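Local atomic coordinates of uncharacterized hypothetical protein (Bacteroides uniformis, PDB entry 4EIU), a protein that is of unknown function, but carries an N-terminal domain of the DUF3823 family, which belongs to the transthyretin-like clan. Residues 82-87 against 91-96; 128-133 against 165-170; 143-148 against 158-163. All coordinates share one frame; numbering follows the deposited sequence.

Contact 1. Residues 82-87 against 91-96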
# COMPACT_ATOMS: atom_id res chain seq x y z
N LEU A 82 9.99 8.15 -1.45
CA LEU A 82 11.02 8.62 -0.56
C LEU A 82 12.31 8.92 -1.30
O LEU A 82 13.12 9.71 -0.84
CB LEU A 82 11.29 7.53 0.52
CG LEU A 82 10.09 7.24 1.44
CD1 LEU A 82 10.49 6.10 2.41
CD2 LEU A 82 9.60 8.50 2.18
N VAL A 83 12.54 8.24 -2.42
CA VAL A 83 13.70 8.46 -3.23
C VAL A 83 13.22 9.09 -4.52
O VAL A 83 12.54 8.44 -5.31
CB VAL A 83 14.51 7.17 -3.48
CG1 VAL A 83 15.80 7.46 -4.29
CG2 VAL A 83 14.85 6.50 -2.14
N ARG A 84 13.58 10.36 -4.73
CA ARG A 84 13.00 11.14 -5.82
C ARG A 84 14.06 11.67 -6.75
O ARG A 84 14.91 12.47 -6.34
CB ARG A 84 12.15 12.29 -5.30
CG ARG A 84 11.02 11.80 -4.42
CD ARG A 84 10.06 12.87 -4.07
NE ARG A 84 10.53 13.85 -3.11
CZ ARG A 84 10.41 13.77 -1.79
NH1 ARG A 84 9.93 12.69 -1.18
NH2 ARG A 84 10.79 14.80 -1.06
N GLU A 85 13.99 11.23 -8.02
CA GLU A 85 14.80 11.77 -9.10
C GLU A 85 13.93 12.35 -10.20
O GLU A 85 12.76 11.98 -10.39
CB GLU A 85 15.75 10.73 -9.66
CG GLU A 85 15.02 9.62 -10.36
CD GLU A 85 15.89 8.57 -11.00
OE1 GLU A 85 17.09 8.38 -10.66
OE2 GLU A 85 15.30 7.85 -11.82
N ASN A 86 14.52 13.27 -10.94
CA ASN A 86 13.78 14.00 -11.97
C ASN A 86 13.85 13.19 -13.28
O ASN A 86 14.52 12.17 -13.35
CB ASN A 86 14.21 15.44 -12.11
CG ASN A 86 15.58 15.63 -12.72
OD1 ASN A 86 16.14 14.74 -13.34
ND2 ASN A 86 16.14 16.81 -12.53
N THR A 87 13.22 13.70 -14.33
CA THR A 87 13.13 12.96 -15.59
C THR A 87 14.46 12.89 -16.32
O THR A 87 14.60 12.07 -17.22
CB THR A 87 12.08 13.59 -16.53
OG1 THR A 87 12.43 14.94 -16.73
CG2 THR A 87 10.67 13.52 -15.92
N LEU A 91 19.09 12.91 -9.04
CA LEU A 91 18.52 12.75 -7.72
C LEU A 91 18.27 14.10 -7.01
O LEU A 91 19.16 14.94 -6.93
CB LEU A 91 19.43 11.88 -6.84
CG LEU A 91 18.87 11.28 -5.55
CD1 LEU A 91 17.75 10.30 -5.86
CD2 LEU A 91 20.01 10.62 -4.72
N LEU A 92 17.08 14.23 -6.47
CA LEU A 92 16.58 15.43 -5.78
C LEU A 92 16.44 15.20 -4.26
O LEU A 92 16.75 16.07 -3.49
CB LEU A 92 15.19 15.82 -6.35
CG LEU A 92 15.10 16.04 -7.86
CD1 LEU A 92 13.66 16.54 -8.11
CD2 LEU A 92 16.21 17.04 -8.32
N HIS A 93 16.02 14.04 -3.87
CA HIS A 93 15.79 13.70 -2.46
C HIS A 93 16.00 12.26 -2.22
O HIS A 93 15.53 11.39 -2.99
CB HIS A 93 14.33 14.09 -2.06
CG HIS A 93 14.07 13.90 -0.60
ND1 HIS A 93 13.42 12.81 -0.10
CD2 HIS A 93 14.53 14.63 0.49
CE1 HIS A 93 13.41 12.90 1.26
NE2 HIS A 93 14.11 14.00 1.61
N ASP A 94 16.70 11.92 -1.16
CA ASP A 94 16.83 10.51 -0.82
C ASP A 94 16.46 10.33 0.66
O ASP A 94 17.24 10.64 1.53
CB ASP A 94 18.25 10.05 -1.08
CG ASP A 94 18.46 8.59 -0.84
OD1 ASP A 94 17.54 7.89 -0.34
OD2 ASP A 94 19.61 8.15 -1.09
N GLY A 95 15.24 9.87 0.89
CA GLY A 95 14.68 9.62 2.23
C GLY A 95 14.74 8.16 2.65
O GLY A 95 14.05 7.79 3.58
N SER A 96 15.56 7.35 1.99
CA SER A 96 15.90 5.99 2.46
C SER A 96 16.76 6.09 3.72
O SER A 96 17.21 7.16 4.08
CB SER A 96 16.62 5.21 1.36
OG SER A 96 17.92 5.72 1.06
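The carbonyl oxygen of L82 is gripped by two donors of 91-96, the backbone N of G95 and the imidazole ND1 of H93, which reach it from opposite faces of its plane. G95 N to L82 O is the shorter bond at 2.7 Å; H93 ND1 lies 3.2 Å from L82 O and is tilted out of the carbonyl plane. Next along, R84 N meets H93 O at 2.8 Å in an almost straight bond (175°). R84 O takes both L92 N and H93 N, the signature of a classic beta bulge in this antiparallel hairpin. On the face shared by R84 and H93 the packing is close. The two side chains lie side by side, bringing the guanidinium over one face of the imidazole, the planes 10° apart, and R84 NH2 sits 3.4 Å from H93 CG, offset toward the ring's rim. A bend at chi3 (-73°) turns the guanidinium back over H93, while R84 NH1 bonds to P81 O. The other face is looser and more exposed: V83 CG1 touches L91 CD1 at 3.8 Å, and E85 offers little beyond its CB to L91. There D94 OD1 receives both S96 N, closing an Asx turn, and S96 OG. With H93 ND1 donating a bent bond to L82 O and a guanidinium over the ring, a second proton on the imidazole would probably be disfavoured.

Contact 2. Residues 128-133 against 165-170; sequences GVIKAQ and IQFFVS
I130 N is hydrogen-bonded to S207 OG, and the same residue turns its side chain inward to meet F167, which projects from the facing strand. No hydrogen bond joins 128-133 to 165-170; the two backbones stay well apart, with A132 CA and F167 CA 8.6 Å from each other, and the phenyl ring reaches across much of the distance. F167 holds CG anti to its own nitrogen (chi1 -174°), which extends the ring from its strand toward I130 and A132. The far end of the ring does the touching. I130 CG2 meets F167 CZ at the ring edge, in plane, at 4.0 Å, the two side chains crossing at about a right angle. A132 CB approaches F167 CE1 obliquely at 3.9 Å. The oxygen I130 O also lies obliquely to the ring, 3.9 Å from F167 CE2. From within its own strand V169 CG2 covers one face of the ring, offset toward the rim. Were F167 an alanine, the methyl groups of I130 and A132 would probably lose the ring they pack on, opening a gap between the strands. All three touching residues are buried, in keeping with a hydrophobic interior between two sheets. Strand 129-138 lies between strands 115-126 and 202-206, and F119 and I205 from these flanks also touch F167; strand 162-170 runs between strands 186-189 and 216-225, the latter adding V219 against both I130 and F167.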
# COMPACT_ATOMS: atom_id res chain seq x y z
N GLY A 128 -26.40 -14.13 0.18
CA GLY A 128 -25.03 -14.44 -0.23
C GLY A 128 -24.27 -13.32 -0.96
O GLY A 128 -23.12 -13.53 -1.39
N VAL A 129 -24.92 -12.16 -1.12
CA VAL A 129 -24.26 -10.96 -1.62
C VAL A 129 -23.99 -10.07 -0.40
O VAL A 129 -24.86 -9.92 0.47
CB VAL A 129 -25.10 -10.22 -2.71
CG1 VAL A 129 -25.51 -11.18 -3.82
CG2 VAL A 129 -26.35 -9.55 -2.13
N ILE A 130 -22.77 -9.54 -0.32
CA ILE A 130 -22.33 -8.68 0.78
C ILE A 130 -22.29 -7.21 0.33
O ILE A 130 -21.92 -6.91 -0.82
CB ILE A 130 -20.92 -9.05 1.28
CG1 ILE A 130 -20.78 -10.56 1.48
CG2 ILE A 130 -20.60 -8.31 2.57
CD1 ILE A 130 -19.39 -10.97 1.93
N LYS A 131 -22.63 -6.32 1.26
CA LYS A 131 -22.75 -4.89 0.97
C LYS A 131 -22.13 -4.10 2.11
O LYS A 131 -22.48 -4.33 3.27
CB LYS A 131 -24.23 -4.51 0.84
CG LYS A 131 -24.52 -3.01 0.70
CD LYS A 131 -26.02 -2.80 0.51
CE LYS A 131 -26.42 -1.34 0.69
NZ LYS A 131 -27.87 -1.11 0.42
N ALA A 132 -21.24 -3.17 1.76
CA ALA A 132 -20.45 -2.41 2.72
C ALA A 132 -20.43 -0.94 2.37
O ALA A 132 -20.62 -0.56 1.22
CB ALA A 132 -19.03 -2.95 2.75
N GLN A 133 -20.17 -0.12 3.40
CA GLN A 133 -19.91 1.31 3.25
C GLN A 133 -18.40 1.57 3.38
O GLN A 133 -17.78 1.23 4.40
CB GLN A 133 -20.67 2.10 4.33
CG GLN A 133 -22.18 1.88 4.30
CD GLN A 133 -22.81 2.47 3.05
OE1 GLN A 133 -23.08 1.76 2.08
NE2 GLN A 133 -23.03 3.77 3.07
N ILE A 165 -12.23 1.92 -6.44
CA ILE A 165 -12.34 1.26 -5.15
C ILE A 165 -12.49 -0.23 -5.40
O ILE A 165 -13.22 -0.65 -6.29
CB ILE A 165 -13.57 1.71 -4.34
CG1 ILE A 165 -13.37 3.14 -3.83
CG2 ILE A 165 -13.83 0.75 -3.16
CD1 ILE A 165 -14.63 3.80 -3.29
N GLN A 166 -11.82 -1.04 -4.59
CA GLN A 166 -11.96 -2.50 -4.68
C GLN A 166 -12.60 -2.98 -3.41
O GLN A 166 -12.31 -2.44 -2.33
CB GLN A 166 -10.58 -3.17 -4.80
CG GLN A 166 -9.75 -2.67 -5.97
CD GLN A 166 -10.38 -2.99 -7.30
OE1 GLN A 166 -10.84 -4.11 -7.50
NE2 GLN A 166 -10.40 -2.01 -8.21
N PHE A 167 -13.47 -3.99 -3.54
CA PHE A 167 -14.02 -4.73 -2.43
C PHE A 167 -13.55 -6.17 -2.61
O PHE A 167 -14.12 -6.94 -3.38
CB PHE A 167 -15.54 -4.57 -2.45
CG PHE A 167 -16.25 -5.16 -1.27
CD1 PHE A 167 -15.86 -4.89 0.02
CD2 PHE A 167 -17.38 -5.95 -1.47
CE1 PHE A 167 -16.56 -5.40 1.09
CE2 PHE A 167 -18.08 -6.46 -0.40
CZ PHE A 167 -17.66 -6.20 0.89
N PHE A 168 -12.42 -6.48 -1.97
CA PHE A 168 -11.81 -7.79 -2.05
C PHE A 168 -12.54 -8.73 -1.10
O PHE A 168 -12.81 -8.39 0.05
CB PHE A 168 -10.32 -7.75 -1.71
CG PHE A 168 -9.47 -7.00 -2.71
CD1 PHE A 168 -9.40 -7.41 -4.04
CD2 PHE A 168 -8.70 -5.90 -2.31
CE1 PHE A 168 -8.59 -6.73 -4.95
CE2 PHE A 168 -7.90 -5.21 -3.22
CZ PHE A 168 -7.83 -5.63 -4.53
N VAL A 169 -12.88 -9.91 -1.60
CA VAL A 169 -13.51 -10.94 -0.79
C VAL A 169 -12.71 -12.23 -0.94
O VAL A 169 -12.32 -12.59 -2.06
CB VAL A 169 -14.98 -11.13 -1.22
CG1 VAL A 169 -15.64 -12.28 -0.46
CG2 VAL A 169 -15.75 -9.83 -1.02
N SER A 170 -12.44 -12.89 0.17
CA SER A 170 -11.67 -14.13 0.16
C SER A 170 -12.07 -15.02 1.34
O SER A 170 -12.46 -14.53 2.41
CB SER A 170 -10.19 -13.81 0.23
OG SER A 170 -9.36 -14.94 0.06

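Contact 3. Residues 143-148 against 158-163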
# COMPACT_ATOMS: atom_id res chain seq x y z
N GLU A 143 -1.48 19.51 -1.72
CA GLU A 143 -0.43 20.57 -1.78
C GLU A 143 0.93 19.94 -1.56
O GLU A 143 1.84 20.23 -2.32
CB GLU A 143 -0.66 21.66 -0.72
N VAL A 144 1.04 19.09 -0.53
CA VAL A 144 2.29 18.35 -0.24
C VAL A 144 2.64 17.38 -1.36
O VAL A 144 3.79 17.27 -1.75
CB VAL A 144 2.25 17.68 1.16
CG1 VAL A 144 3.43 16.74 1.34
CG2 VAL A 144 2.17 18.79 2.28
N PHE A 145 1.64 16.63 -1.85
CA PHE A 145 1.87 15.74 -2.98
C PHE A 145 2.48 16.48 -4.13
O PHE A 145 3.58 16.12 -4.59
CB PHE A 145 0.57 15.08 -3.36
CG PHE A 145 0.67 14.03 -4.42
CD1 PHE A 145 0.77 14.39 -5.75
CD2 PHE A 145 0.60 12.67 -4.10
CE1 PHE A 145 0.78 13.42 -6.75
CE2 PHE A 145 0.63 11.69 -5.10
CZ PHE A 145 0.70 12.07 -6.43
N ARG A 146 1.83 17.57 -4.55
CA ARG A 146 2.41 18.36 -5.62
C ARG A 146 3.80 18.95 -5.28
O ARG A 146 4.70 18.94 -6.10
CB ARG A 146 1.48 19.50 -6.02
CG ARG A 146 2.03 20.25 -7.23
CD ARG A 146 0.95 21.08 -7.91
NE ARG A 146 0.48 22.10 -6.99
CZ ARG A 146 -0.31 23.11 -7.32
NH1 ARG A 146 -0.71 23.26 -8.57
NH2 ARG A 146 -0.66 24.00 -6.40
N GLU A 147 3.94 19.52 -4.08
CA GLU A 147 5.24 20.09 -3.68
C GLU A 147 6.39 19.06 -3.82
O GLU A 147 7.47 19.41 -4.26
CB GLU A 147 5.18 20.59 -2.22
CG GLU A 147 6.56 20.79 -1.57
CD GLU A 147 6.60 20.78 -0.03
OE1 GLU A 147 5.76 20.16 0.66
OE2 GLU A 147 7.53 21.38 0.52
N LYS A 148 6.15 17.81 -3.46
CA LYS A 148 7.23 16.83 -3.48
C LYS A 148 7.39 16.15 -4.87
O LYS A 148 8.48 15.76 -5.25
CB LYS A 148 7.04 15.79 -2.38
CG LYS A 148 7.15 16.44 -0.98
CD LYS A 148 7.18 15.44 0.15
CE LYS A 148 7.54 16.11 1.50
NZ LYS A 148 7.60 15.09 2.59
N GLU A 158 -3.60 15.12 -13.15
CA GLU A 158 -4.37 13.85 -13.13
C GLU A 158 -3.71 12.71 -12.35
O GLU A 158 -4.36 11.69 -12.07
CB GLU A 158 -4.68 13.43 -14.59
CG GLU A 158 -3.47 12.80 -15.29
CD GLU A 158 -3.73 12.43 -16.76
OE1 GLU A 158 -4.73 12.86 -17.30
OE2 GLU A 158 -2.94 11.72 -17.39
N TYR A 159 -2.44 12.87 -11.99
CA TYR A 159 -1.79 11.89 -11.11
C TYR A 159 -2.56 11.72 -9.78
O TYR A 159 -2.58 10.64 -9.20
CB TYR A 159 -0.34 12.25 -10.82
CG TYR A 159 0.65 12.17 -11.98
CD1 TYR A 159 0.40 11.40 -13.09
CD2 TYR A 159 1.84 12.88 -11.93
CE1 TYR A 159 1.29 11.37 -14.14
CE2 TYR A 159 2.76 12.86 -12.98
CZ TYR A 159 2.49 12.07 -14.06
OH TYR A 159 3.37 12.06 -15.13
N LEU A 160 -3.23 12.77 -9.32
CA LEU A 160 -4.00 12.72 -8.10
C LEU A 160 -5.36 12.02 -8.20
O LEU A 160 -5.95 11.73 -7.16
CB LEU A 160 -4.12 14.10 -7.48
CG LEU A 160 -2.90 14.56 -6.70
CD1 LEU A 160 -2.94 16.08 -6.59
CD2 LEU A 160 -2.83 13.86 -5.34
N ASN A 161 -5.85 11.70 -9.41
CA ASN A 161 -7.19 11.15 -9.57
C ASN A 161 -7.31 9.79 -8.84
O ASN A 161 -6.46 8.91 -9.01
CB ASN A 161 -7.57 10.92 -11.04
CG ASN A 161 -7.72 12.21 -11.84
OD1 ASN A 161 -7.88 13.28 -11.29
ND2 ASN A 161 -7.64 12.10 -13.14
N VAL A 162 -8.33 9.66 -8.00
CA VAL A 162 -8.70 8.36 -7.45
C VAL A 162 -9.41 7.58 -8.57
O VAL A 162 -10.46 7.99 -9.04
CB VAL A 162 -9.60 8.50 -6.22
CG1 VAL A 162 -10.00 7.11 -5.69
CG2 VAL A 162 -8.92 9.33 -5.15
N THR A 163 -8.84 6.43 -8.93
CA THR A 163 -9.23 5.70 -10.15
C THR A 163 -10.22 4.58 -9.85
O THR A 163 -10.98 4.18 -10.74
CB THR A 163 -7.98 5.12 -10.89
OG1 THR A 163 -7.27 4.19 -10.04
CG2 THR A 163 -7.00 6.27 -11.29
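L160 packs onto F145 through a CH-pi contact: L160 CD2 stands 3.6 Å from the centroid of the phenyl ring and only 12° off its normal, almost directly over the centre. The branching carbon L160 CG follows over the rim of the ring, 3.8 Å from F145 CD1. The two side chains come from opposing directions and overlap, and F145 reaches its partner because CG is anti to the backbone N (chi1 -174°). A second, longer apolar contact comes in at the ring edge, where Y159 CB lies near the plane, 4.4 Å from F145 CE1. This is a helix packed against a 3-10 turn, both within the connection between strands 129-138 and 162-170, which belong to different antiparallel sheets. Aromatic neighbours enlarge the cluster: Y227 makes edge-to-face contacts with the rings of both F145 and Y159, while W155 and I225 also touch F145. Polar bonds lie outside this apolar patch. The phenol end of Y159 leads away from the helix to hydrogen-bond with N154 O, and L160 O accepts from R138 NH1. Within the turn itself, N161 N bonds to E158 O at 3.0 Å.

How the contacts relate
Contact 1 comes first along the chain, in the hairpin at the edge of the five-stranded sheet of the N-terminal domain. Contacts 2 and 3 follow, with both segments of contact 3 falling between those of contact 2: strand 129-138 leads into helix 142-149, and the chain then enters strand 162-170, which contacts 2 and 3 share. The centres of contacts 1 and 2 are about 37 Å apart, on opposite sides of the chain's centre. Contact 3 lies nearer to each of them, about 17 Å from contact 1 and about 27 Å from contact 2, centre to centre, and R84 CD packs 3.5 Å from K148 O. The helix linking strands 129-138 and 162-170 thus packs against the N-terminal hairpin.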